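Long-range contacts in metallocarboxypeptidase (Trypanosoma cruzi, PDB 3DWC), which probably removes single amino acids from the C-terminal end of peptides, with broad specificity except for proline, as a metal-dependent carboxypeptidase of the M32 family: residues Glu198-Phe207 against Gln329-Val340; Arg343-Ile351 against Met390-Thr398. All coordinates share one frame; numbering follows the deposited sequence.

Interaction 1: residues Glu198-Phe207 against Gln329-Val340; sequences ETVLEPKGPF and QPAFTSSNMKRV. With SO4 (sulfate ion), chain U.
Two side-chain amides, those of Asn336 and Gln329, read the extended connection between helices 168-196 and 209-222 as a neighbouring strand would. Asn336, in the first turn of helix 334-341, spans the backbone of Leu201: OD1 accepts from Leu201 N at 2.8 Å, while ND2 donates to Leu201 O at 2.7 Å, on a lone pair in the carbonyl plane. With CG anti to its own backbone N (chi1 -177°), the amide leans back toward the turn before the helix, and ND2 makes a second bond, to Ala331 O. Three residues further along the connection Gln329 repeats the pairing on Lys204. Its OE1 takes Lys204 N at 2.9 Å in an almost straight bond (N-H...O 175°), and NE2 returns a bond to Lys204 O.

Both amides thus belong to a helix N-terminus and the type I turn Gln329-Phe332 leading into it, with Thr333 OG1 capping Asn336 N. Between the two amides, Pro203 lays its ring against Ala331 CB and Met337 SD, and its CD reaches Val340 CG2. Deeper in, Phe207 CE2 comes to the edge of the Phe332 ring at CZ, 3.9 Å away; Phe258 and helix 312-326 continue this apolar patch.

At the other end Arg339 holds Thr199 O side-on through NE and NH2, the NH2 bond at 3.0 Å, with the oxygen close to the guanidinium plane. A water joins that oxygen to Asn336 OD1. The Glu198 carboxylate stacks over one face of the Arg339 guanidinium, the planes 16° apart, with OE1 3.5 Å from Arg339 NE: an ion pair in which no N-H points at the oxygen. A sulfate, probably from the crystallisation liquor, bridges Arg339 NH2 and Thr199 N.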
# COMPACT_ATOMS: atom_id res chain seq x y z
N GLU B 198 15.67 -6.67 -46.15
CA GLU B 198 16.22 -5.48 -45.49
C GLU B 198 17.11 -5.83 -44.29
O GLU B 198 16.77 -6.71 -43.47
CB GLU B 198 15.10 -4.56 -45.01
CG GLU B 198 14.37 -3.80 -46.12
CD GLU B 198 13.40 -2.77 -45.56
OE1 GLU B 198 12.92 -2.95 -44.42
OE2 GLU B 198 13.13 -1.76 -46.27
N THR B 199 18.21 -5.09 -44.16
CA THR B 199 19.10 -5.22 -43.01
C THR B 199 18.43 -4.67 -41.76
O THR B 199 17.83 -3.59 -41.80
CB THR B 199 20.43 -4.48 -43.19
OG1 THR B 199 21.11 -4.96 -44.36
CG2 THR B 199 21.33 -4.68 -41.92
N VAL B 200 18.49 -5.44 -40.69
CA VAL B 200 17.99 -5.04 -39.40
C VAL B 200 19.12 -5.26 -38.37
O VAL B 200 19.55 -6.38 -38.14
CB VAL B 200 16.72 -5.83 -38.99
CG1 VAL B 200 16.21 -5.35 -37.63
CG2 VAL B 200 15.61 -5.70 -40.04
N LEU B 201 19.60 -4.16 -37.78
CA LEU B 201 20.61 -4.21 -36.73
C LEU B 201 19.88 -4.29 -35.38
O LEU B 201 19.08 -3.39 -35.03
CB LEU B 201 21.49 -2.99 -36.79
CG LEU B 201 22.07 -2.62 -38.16
CD1 LEU B 201 22.82 -1.30 -38.09
CD2 LEU B 201 23.00 -3.71 -38.70
N GLU B 202 20.13 -5.36 -34.65
CA GLU B 202 19.58 -5.53 -33.33
C GLU B 202 20.32 -4.65 -32.33
O GLU B 202 21.56 -4.63 -32.29
CB GLU B 202 19.67 -6.98 -32.85
CG GLU B 202 18.60 -7.87 -33.42
CD GLU B 202 17.22 -7.47 -32.98
OE1 GLU B 202 16.38 -7.30 -33.88
OE2 GLU B 202 16.98 -7.31 -31.75
N PRO B 203 19.57 -3.92 -31.51
CA PRO B 203 20.25 -3.21 -30.43
C PRO B 203 21.08 -4.15 -29.53
O PRO B 203 20.60 -5.21 -29.13
CB PRO B 203 19.09 -2.59 -29.66
CG PRO B 203 18.02 -2.42 -30.73
CD PRO B 203 18.12 -3.67 -31.51
N LYS B 204 22.31 -3.73 -29.23
CA LYS B 204 23.21 -4.50 -28.36
C LYS B 204 23.30 -3.99 -26.91
O LYS B 204 23.67 -2.86 -26.66
CB LYS B 204 24.60 -4.55 -29.00
CG LYS B 204 24.61 -5.43 -30.27
CD LYS B 204 25.36 -4.80 -31.43
CE LYS B 204 25.98 -5.85 -32.40
NZ LYS B 204 27.42 -6.04 -32.06
N GLY B 205 22.96 -4.85 -25.96
CA GLY B 205 23.08 -4.54 -24.54
C GLY B 205 24.48 -4.74 -23.98
O GLY B 205 25.41 -5.06 -24.72
N PRO B 206 24.66 -4.55 -22.66
CA PRO B 206 23.64 -4.20 -21.66
C PRO B 206 23.04 -2.81 -21.79
O PRO B 206 23.69 -1.87 -22.28
CB PRO B 206 24.36 -4.36 -20.31
CG PRO B 206 25.81 -4.51 -20.63
CD PRO B 206 25.99 -4.78 -22.06
N PHE B 207 21.77 -2.71 -21.38
CA PHE B 207 21.06 -1.47 -21.21
C PHE B 207 20.77 -1.32 -19.72
O PHE B 207 19.87 -1.97 -19.20
CB PHE B 207 19.77 -1.51 -22.03
CG PHE B 207 20.01 -1.74 -23.50
CD1 PHE B 207 19.65 -2.93 -24.10
CD2 PHE B 207 20.68 -0.79 -24.27
CE1 PHE B 207 19.90 -3.16 -25.43
CE2 PHE B 207 20.94 -1.01 -25.60
CZ PHE B 207 20.54 -2.20 -26.18
N GLN B 329 25.05 3.77 -30.88
CA GLN B 329 25.45 2.54 -31.55
C GLN B 329 24.69 2.50 -32.85
O GLN B 329 23.71 3.19 -32.98
CB GLN B 329 25.17 1.30 -30.69
CG GLN B 329 23.78 1.18 -30.11
CD GLN B 329 23.54 -0.19 -29.52
OE1 GLN B 329 23.15 -1.11 -30.25
NE2 GLN B 329 23.74 -0.34 -28.21
N PRO B 330 25.18 1.72 -33.83
CA PRO B 330 24.61 1.67 -35.19
C PRO B 330 23.12 1.37 -35.26
O PRO B 330 22.43 1.96 -36.08
CB PRO B 330 25.44 0.56 -35.85
CG PRO B 330 26.74 0.63 -35.16
CD PRO B 330 26.38 0.86 -33.74
N ALA B 331 22.61 0.51 -34.39
CA ALA B 331 21.18 0.19 -34.32
C ALA B 331 20.29 1.40 -34.10
O ALA B 331 19.11 1.35 -34.45
CB ALA B 331 20.92 -0.85 -33.18
N PHE B 332 20.83 2.47 -33.49
CA PHE B 332 20.03 3.62 -33.03
C PHE B 332 19.83 4.72 -34.08
O PHE B 332 20.28 5.88 -33.93
CB PHE B 332 20.62 4.26 -31.78
CG PHE B 332 20.58 3.39 -30.54
CD1 PHE B 332 19.77 2.25 -30.44
CD2 PHE B 332 21.33 3.76 -29.44
CE1 PHE B 332 19.74 1.51 -29.31
CE2 PHE B 332 21.31 2.99 -28.27
CZ PHE B 332 20.49 1.85 -28.21
N THR B 333 19.16 4.35 -35.17
CA THR B 333 18.78 5.30 -36.21
C THR B 333 17.28 5.13 -36.34
O THR B 333 16.77 4.08 -35.99
CB THR B 333 19.40 4.98 -37.55
OG1 THR B 333 18.84 3.76 -38.04
CG2 THR B 333 20.96 4.90 -37.48
N SER B 334 16.56 6.11 -36.83
CA SER B 334 15.10 5.97 -36.90
C SER B 334 14.64 4.92 -37.89
O SER B 334 13.62 4.27 -37.68
CB SER B 334 14.43 7.31 -37.20
OG SER B 334 14.83 7.80 -38.45
N SER B 335 15.34 4.81 -39.01
CA SER B 335 15.01 3.78 -39.98
C SER B 335 15.24 2.36 -39.43
O SER B 335 14.41 1.46 -39.59
CB SER B 335 15.84 3.99 -41.26
OG SER B 335 15.89 2.79 -42.04
N ASN B 336 16.36 2.14 -38.77
CA ASN B 336 16.59 0.82 -38.21
C ASN B 336 15.65 0.51 -37.03
O ASN B 336 15.12 -0.59 -36.96
CB ASN B 336 18.04 0.62 -37.76
CG ASN B 336 18.27 -0.77 -37.26
OD1 ASN B 336 18.35 -1.68 -38.07
ND2 ASN B 336 18.32 -0.96 -35.93
N MET B 337 15.38 1.46 -36.15
CA MET B 337 14.49 1.16 -35.05
C MET B 337 13.07 0.88 -35.50
O MET B 337 12.36 0.10 -34.88
CB MET B 337 14.51 2.25 -33.98
CG MET B 337 15.83 2.29 -33.21
SD MET B 337 16.26 0.75 -32.39
CE MET B 337 14.73 0.48 -31.52
N LYS B 338 12.62 1.54 -36.55
CA LYS B 338 11.34 1.17 -37.15
C LYS B 338 11.32 -0.31 -37.58
O LYS B 338 10.33 -1.01 -37.41
CB LYS B 338 11.02 2.08 -38.33
CG LYS B 338 9.68 1.76 -38.97
CD LYS B 338 9.38 2.77 -40.07
CE LYS B 338 8.40 2.24 -41.08
NZ LYS B 338 8.20 3.29 -42.19
N ARG B 339 12.43 -0.78 -38.12
CA ARG B 339 12.51 -2.15 -38.62
C ARG B 339 12.47 -3.15 -37.49
O ARG B 339 11.82 -4.17 -37.60
CB ARG B 339 13.74 -2.35 -39.49
CG ARG B 339 13.41 -2.15 -40.92
CD ARG B 339 14.17 -1.10 -41.65
NE ARG B 339 15.33 -1.58 -42.33
CZ ARG B 339 15.87 -1.09 -43.45
NH1 ARG B 339 15.36 -0.06 -44.13
NH2 ARG B 339 16.96 -1.66 -43.91
N VAL B 340 13.14 -2.80 -36.38
CA VAL B 340 13.11 -3.59 -35.15
C VAL B 340 11.67 -3.61 -34.54
O VAL B 340 11.11 -4.66 -34.30
CB VAL B 340 14.14 -3.02 -34.12
CG1 VAL B 340 13.97 -3.69 -32.72
CG2 VAL B 340 15.57 -3.14 -34.66
S SO4 U . 18.95 -2.26 -46.73
O1 SO4 U . 19.93 -1.17 -46.84
O2 SO4 U . 19.12 -3.20 -47.85
O3 SO4 U . 19.15 -3.00 -45.49
O4 SO4 U . 17.60 -1.70 -46.79
O HOH W 1 18.83 -1.23 -40.57

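Interaction 2: residues Arg343-Ile351 against Met390-Thr398; sequences RVSPGLIRI and MKSYLGLET
Leu348 CD2 inserts among three residues of the facing segment. It lies 3.6 Å from Met390 CE, 3.7 Å from Thr398 CG2 and 3.9 Å from Leu396 CB, so that a single methyl group touches both the last turn of helix 382-394 and the chain that leaves it. Leu348 and Met390 meet at a slant, whereas Leu348 and Thr398 run past each other in opposite directions. The Met390 chain, bent at chi2 and chi3 (-63° and -61°), folds its CE back to the point where it also meets Gly347 O, at 3.8 Å.

Beside this cluster, Leu396 CD1 rests on the backbone of Gly347, 3.5 Å from its CA. Pro346 follows more loosely, with CB 4.3 Å from Leu394 CD2 and Leu396 CD1 only a little further off. No hydrogen bond crosses between the segments; the fit is one of aliphatic side chains and backbone.

Outside partners hold the segments in place. Leu348 O and Arg350 N both bond to the side chain of Gln408, and the Arg350 guanidinium forms a salt bridge with Asp409. On the opposing segment, Thr398 N bonds to Asn387 OD1 within helix 382-394, which draws the departing chain back along the helix. Helix 358-374 backs Met390 and Leu394 through Leu364 and His361, while Gln190 of helix 168-196 touches Pro346. Gly395, with a phi of 69°, is where the chain leaves helical geometry, and Leu396 then points toward Pro346 and Gly347. The arrangement is apolar packing of an irregular connection against the C-terminal end of a helix, within the mainly helical M32 carboxypeptidase fold.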
# COMPACT_ATOMS: atom_id res chain seq x y z
N ARG B 343 8.85 -5.34 -36.79
CA ARG B 343 9.22 -6.64 -37.35
C ARG B 343 8.07 -7.63 -37.20
O ARG B 343 7.44 -7.66 -36.16
CB ARG B 343 10.44 -7.21 -36.62
CG ARG B 343 11.05 -8.38 -37.38
CD ARG B 343 11.90 -9.22 -36.47
NE ARG B 343 13.33 -9.05 -36.71
CZ ARG B 343 14.20 -8.42 -35.91
NH1 ARG B 343 13.81 -7.80 -34.77
NH2 ARG B 343 15.48 -8.41 -36.28
N VAL B 344 7.81 -8.38 -38.25
CA VAL B 344 6.72 -9.35 -38.29
C VAL B 344 7.32 -10.75 -38.28
O VAL B 344 8.07 -11.12 -39.19
CB VAL B 344 5.78 -9.13 -39.50
CG1 VAL B 344 4.77 -10.25 -39.60
CG2 VAL B 344 5.05 -7.78 -39.34
N SER B 345 6.99 -11.50 -37.24
CA SER B 345 7.50 -12.86 -37.06
C SER B 345 6.51 -13.71 -36.28
O SER B 345 6.45 -13.64 -35.06
CB SER B 345 8.83 -12.85 -36.32
OG SER B 345 9.41 -14.12 -36.52
N PRO B 346 5.69 -14.50 -36.98
CA PRO B 346 4.69 -15.30 -36.30
C PRO B 346 5.30 -16.29 -35.33
O PRO B 346 6.36 -16.79 -35.58
CB PRO B 346 4.00 -16.03 -37.43
CG PRO B 346 4.23 -15.18 -38.59
CD PRO B 346 5.61 -14.67 -38.43
N GLY B 347 4.61 -16.52 -34.24
CA GLY B 347 5.05 -17.46 -33.23
C GLY B 347 3.85 -18.05 -32.50
O GLY B 347 2.70 -17.81 -32.84
N LEU B 348 4.13 -18.81 -31.46
CA LEU B 348 3.13 -19.62 -30.79
C LEU B 348 2.51 -18.95 -29.61
O LEU B 348 1.41 -19.32 -29.20
CB LEU B 348 3.78 -20.93 -30.31
CG LEU B 348 4.15 -21.94 -31.39
CD1 LEU B 348 4.71 -23.27 -30.78
CD2 LEU B 348 2.96 -22.20 -32.29
N ILE B 349 3.22 -17.99 -29.02
CA ILE B 349 2.79 -17.38 -27.77
C ILE B 349 2.14 -15.99 -28.01
O ILE B 349 2.79 -15.05 -28.38
CB ILE B 349 3.98 -17.23 -26.78
CG1 ILE B 349 4.76 -18.57 -26.57
CG2 ILE B 349 3.48 -16.66 -25.43
CD1 ILE B 349 3.92 -19.72 -26.09
N ARG B 350 0.84 -15.92 -27.78
CA ARG B 350 0.06 -14.68 -27.76
C ARG B 350 0.72 -13.46 -27.11
O ARG B 350 0.73 -12.40 -27.73
CB ARG B 350 -1.32 -14.92 -27.12
CG ARG B 350 -2.24 -13.68 -27.21
CD ARG B 350 -3.48 -13.80 -26.39
NE ARG B 350 -3.16 -14.03 -25.00
CZ ARG B 350 -2.97 -13.09 -24.08
NH1 ARG B 350 -3.09 -11.80 -24.40
NH2 ARG B 350 -2.63 -13.43 -22.85
N ILE B 351 1.26 -13.56 -25.89
CA ILE B 351 1.82 -12.33 -25.23
C ILE B 351 3.11 -11.83 -25.90
O ILE B 351 3.55 -10.69 -25.68
CB ILE B 351 2.06 -12.48 -23.69
CG1 ILE B 351 2.95 -13.68 -23.38
CG2 ILE B 351 0.77 -12.63 -22.95
CD1 ILE B 351 3.39 -13.70 -21.92
N MET B 390 -4.29 -22.61 -35.52
CA MET B 390 -2.92 -22.08 -35.49
C MET B 390 -2.22 -22.25 -36.84
O MET B 390 -1.59 -21.31 -37.35
CB MET B 390 -2.09 -22.74 -34.37
CG MET B 390 -2.31 -22.16 -32.97
SD MET B 390 -1.86 -20.40 -32.76
CE MET B 390 -0.09 -20.42 -33.14
N LYS B 391 -2.35 -23.44 -37.43
CA LYS B 391 -1.85 -23.70 -38.78
C LYS B 391 -2.55 -22.81 -39.78
O LYS B 391 -1.93 -22.28 -40.69
CB LYS B 391 -2.10 -25.17 -39.19
CG LYS B 391 -1.27 -26.21 -38.44
CD LYS B 391 -1.91 -27.61 -38.46
CE LYS B 391 -1.89 -28.26 -39.84
NZ LYS B 391 -2.48 -29.66 -39.87
N SER B 392 -3.85 -22.66 -39.62
CA SER B 392 -4.64 -21.95 -40.62
C SER B 392 -4.38 -20.45 -40.62
O SER B 392 -4.26 -19.82 -41.69
CB SER B 392 -6.12 -22.20 -40.35
OG SER B 392 -6.87 -21.64 -41.39
N TYR B 393 -4.34 -19.86 -39.43
CA TYR B 393 -4.21 -18.43 -39.29
C TYR B 393 -2.77 -17.95 -39.30
O TYR B 393 -2.45 -16.97 -39.95
CB TYR B 393 -4.90 -17.97 -38.00
CG TYR B 393 -6.40 -18.27 -37.95
CD1 TYR B 393 -7.15 -18.37 -39.11
CD2 TYR B 393 -7.05 -18.40 -36.75
CE1 TYR B 393 -8.53 -18.63 -39.06
CE2 TYR B 393 -8.44 -18.66 -36.69
CZ TYR B 393 -9.16 -18.77 -37.85
OH TYR B 393 -10.53 -19.03 -37.81
N LEU B 394 -1.89 -18.68 -38.59
CA LEU B 394 -0.49 -18.26 -38.39
C LEU B 394 0.55 -19.17 -39.06
O LEU B 394 1.75 -18.90 -38.97
CB LEU B 394 -0.19 -18.21 -36.89
CG LEU B 394 -0.89 -17.09 -36.13
CD1 LEU B 394 -1.15 -17.48 -34.69
CD2 LEU B 394 -0.08 -15.80 -36.18
N GLY B 395 0.11 -20.24 -39.72
CA GLY B 395 1.02 -21.17 -40.39
C GLY B 395 1.91 -22.00 -39.47
O GLY B 395 2.94 -22.52 -39.90
N LEU B 396 1.50 -22.16 -38.22
CA LEU B 396 2.29 -22.91 -37.25
C LEU B 396 1.49 -24.02 -36.58
O LEU B 396 0.31 -23.86 -36.31
CB LEU B 396 2.80 -21.97 -36.17
CG LEU B 396 3.74 -20.85 -36.65
CD1 LEU B 396 4.09 -19.99 -35.46
CD2 LEU B 396 5.00 -21.43 -37.33
N GLU B 397 2.18 -25.14 -36.31
CA GLU B 397 1.61 -26.32 -35.64
C GLU B 397 1.85 -26.32 -34.14
O GLU B 397 2.93 -25.93 -33.68
CB GLU B 397 2.25 -27.60 -36.16
CG GLU B 397 1.95 -27.93 -37.61
CD GLU B 397 2.32 -29.36 -37.96
OE1 GLU B 397 2.13 -29.73 -39.14
OE2 GLU B 397 2.79 -30.12 -37.06
N THR B 398 0.87 -26.84 -33.40
CA THR B 398 0.96 -27.06 -31.95
C THR B 398 0.63 -28.49 -31.51
O THR B 398 0.71 -28.79 -30.32
CB THR B 398 -0.02 -26.12 -31.20
OG1 THR B 398 -1.37 -26.45 -31.56
CG2 THR B 398 0.26 -24.65 -31.51

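Interactions 1 and 2 follow one another along the chain: helix 334-341 closes the first, and the connection beginning just after it enters the second. Their centres lie 24 Å apart, yet they touch directly. Arg343 NH1 forms a salt bridge with Glu202 OE1 at 2.8 Å, and Arg343 NH2 packs on Val200 CG1 at 3.4 Å, joining residues 343-351 to residues 198-207. They differ in kind, since interaction 1 combines side-chain hydrogen bonds to backbone with apolar packing, whereas no hydrogen bond crosses interaction 2. Both lie away from the cobalt site of His267, His271 and Glu298, and from the glycine pocket that includes Lys224 and Asp454.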